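Local coordinates for protein putative archaeal ammonia monooxygenase subunit B (Candidatus Nitrosocaldus yellowstonii, PDB 4O65) that carries a copper-binding cupredoxin domain and is probably subunit B of an archaeal ammonia monooxygenase, a membrane enzyme thought to oxidise ammonia, at residues 26-31 with 36-41. Residues are numbered along the deposited sequence; the frame is centred on the assembly and turned at random.
Sequences TKAEFA and GNSDLE
The CB methylene of Ser-38 lies against Ala-28, its CB 3.7 Å from Ala-28 CB and 3.6 Å from Ala-28 O. With chi1 at 56°, OG sits between the backbone N and the carbonyl carbon of its own residue and grazes the Ala-28 methyl, while its hydrogen bond goes to the carboxylate of Glu-151. One turn on, Ala-31 CB packs on the backbone of the returning chain, 3.5 Å from Asn-37 O, and it also touches Val-46 of helix 40-47. The returning chain at Asn-37 and Ser-38 thus passes along the helix face that bears the Ala-28 and Ala-31 methyls. The reversal itself occurs at Gly-36, whose positive phi of 96° takes the chain out of helix 27-35; its N makes a weak hydrogen bond to Ala-31 O at 3.3 Å. Asn-37 turns its side chain away from that helix, and OD1 accepts Asp-39 N at 3.0 Å in the carbonyl plane, on a lone pair, as well as bonding Thr-42 OG1. The preceding helix begins with Thr-26 as N-cap, its OG1 accepting Glu-29 N. Away from the copper site, this is a short linker between two consecutive helices of the cupredoxin domain, with an Asx turn at Asn-37 just before helix 40-47.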
loop_
_atom_site.group_PDB
_atom_site.type_symbol
_atom_site.label_atom_id
_atom_site.label_comp_id
_atom_site.label_asym_id
_atom_site.label_seq_id
_atom_site.Cartn_x
_atom_site.Cartn_y
_atom_site.Cartn_z
ATOM N N THR A 26 -11.255 -7.614 4.826
ATOM C CA THR A 26 -11.263 -7.021 3.459
ATOM C C THR A 26 -12.122 -5.779 3.386
ATOM O O THR A 26 -12.984 -5.556 4.267
ATOM C CB THR A 26 -11.786 -8.022 2.422
ATOM O OG1 THR A 26 -13.104 -8.404 2.811
ATOM C CG2 THR A 26 -10.917 -9.315 2.384
ATOM N N LYS A 27 -11.950 -4.981 2.337
ATOM C CA LYS A 27 -12.805 -3.804 2.129
ATOM C C LYS A 27 -14.271 -4.246 2.026
ATOM O O LYS A 27 -15.168 -3.645 2.652
ATOM C CB LYS A 27 -12.414 -3.068 0.830
ATOM C CG LYS A 27 -13.085 -1.703 0.734
ATOM C CD LYS A 27 -13.042 -1.041 -0.658
ATOM C CE LYS A 27 -11.673 -0.709 -1.215
ATOM N NZ LYS A 27 -11.889 0.084 -2.495
ATOM N N ALA A 28 -14.514 -5.332 1.284
ATOM C CA ALA A 28 -15.893 -5.849 1.216
ATOM C C ALA A 28 -16.458 -6.277 2.584
ATOM O O ALA A 28 -17.663 -6.020 2.883
ATOM C CB ALA A 28 -16.003 -6.978 0.167
ATOM N N GLU A 29 -15.631 -6.978 3.384
ATOM C CA GLU A 29 -16.112 -7.438 4.711
ATOM C C GLU A 29 -16.443 -6.203 5.584
ATOM O O GLU A 29 -17.461 -6.194 6.294
ATOM C CB GLU A 29 -15.072 -8.292 5.434
ATOM C CG GLU A 29 -15.600 -8.984 6.701
ATOM C CD GLU A 29 -16.703 -10.003 6.425
ATOM O OE1 GLU A 29 -17.493 -10.203 7.349
ATOM O OE2 GLU A 29 -16.794 -10.602 5.316
ATOM N N PHE A 30 -15.613 -5.175 5.474
ATOM C CA PHE A 30 -15.874 -3.929 6.213
ATOM C C PHE A 30 -17.156 -3.237 5.728
ATOM O O PHE A 30 -17.986 -2.826 6.553
ATOM C CB PHE A 30 -14.709 -2.938 6.117
ATOM C CG PHE A 30 -15.029 -1.632 6.786
ATOM C CD1 PHE A 30 -15.065 -1.535 8.188
ATOM C CD2 PHE A 30 -15.314 -0.493 6.001
ATOM C CE1 PHE A 30 -15.363 -0.316 8.816
ATOM C CE2 PHE A 30 -15.612 0.732 6.637
ATOM C CZ PHE A 30 -15.616 0.809 8.040
ATOM N N ALA A 31 -17.345 -3.188 4.417
ATOM C CA ALA A 31 -18.595 -2.613 3.841
ATOM C C ALA A 31 -19.822 -3.376 4.310
ATOM O O ALA A 31 -20.857 -2.782 4.687
ATOM C CB ALA A 31 -18.524 -2.610 2.326
ATOM N N GLY A 36 -24.073 -3.035 5.414
ATOM C CA GLY A 36 -24.992 -4.125 5.155
ATOM C C GLY A 36 -24.808 -4.808 3.806
ATOM O O GLY A 36 -25.516 -5.757 3.487
ATOM N N ASN A 37 -23.869 -4.329 2.981
ATOM C CA ASN A 37 -23.687 -4.934 1.631
ATOM C C ASN A 37 -22.343 -4.475 1.117
ATOM O O ASN A 37 -21.785 -3.489 1.619
ATOM C CB ASN A 37 -24.793 -4.544 0.580
ATOM C CG ASN A 37 -24.748 -3.087 0.142
ATOM O OD1 ASN A 37 -23.920 -2.647 -0.730
ATOM N ND2 ASN A 37 -25.639 -2.295 0.710
ATOM N N SER A 38 -21.817 -5.190 0.129
ATOM C CA SER A 38 -20.507 -4.792 -0.463
ATOM C C SER A 38 -20.599 -4.446 -1.986
ATOM O O SER A 38 -19.684 -4.754 -2.764
ATOM C CB SER A 38 -19.510 -5.935 -0.232
ATOM O OG SER A 38 -20.044 -7.140 -0.778
ATOM N N ASP A 39 -21.685 -3.803 -2.385
ATOM C CA ASP A 39 -21.973 -3.441 -3.796
ATOM C C ASP A 39 -20.876 -2.441 -4.186
ATOM O O ASP A 39 -20.325 -1.750 -3.343
ATOM C CB ASP A 39 -23.272 -2.596 -3.819
ATOM C CG ASP A 39 -24.537 -3.422 -3.633
ATOM O OD1 ASP A 39 -24.537 -4.693 -3.535
ATOM O OD2 ASP A 39 -25.572 -2.768 -3.584
ATOM N N LEU A 40 -20.601 -2.277 -5.465
ATOM C CA LEU A 40 -19.611 -1.241 -5.870
ATOM C C LEU A 40 -19.900 0.150 -5.302
ATOM O O LEU A 40 -18.983 0.900 -4.906
ATOM C CB LEU A 40 -19.561 -1.177 -7.420
ATOM C CG LEU A 40 -18.953 -2.427 -8.112
ATOM C CD1 LEU A 40 -19.139 -2.233 -9.635
ATOM C CD2 LEU A 40 -17.474 -2.710 -7.714
ATOM N N GLU A 41 -21.186 0.533 -5.251
ATOM C CA GLU A 41 -21.562 1.840 -4.704
ATOM C C GLU A 41 -21.213 1.990 -3.233
ATOM O O GLU A 41 -20.777 3.060 -2.785
ATOM C CB GLU A 41 -23.081 2.039 -4.838
ATOM C CG GLU A 41 -23.483 3.347 -5.474
ATOM C CD GLU A 41 -24.928 3.269 -5.963
ATOM O OE1 GLU A 41 -25.793 2.785 -5.203
ATOM O OE2 GLU A 41 -25.189 3.684 -7.093
#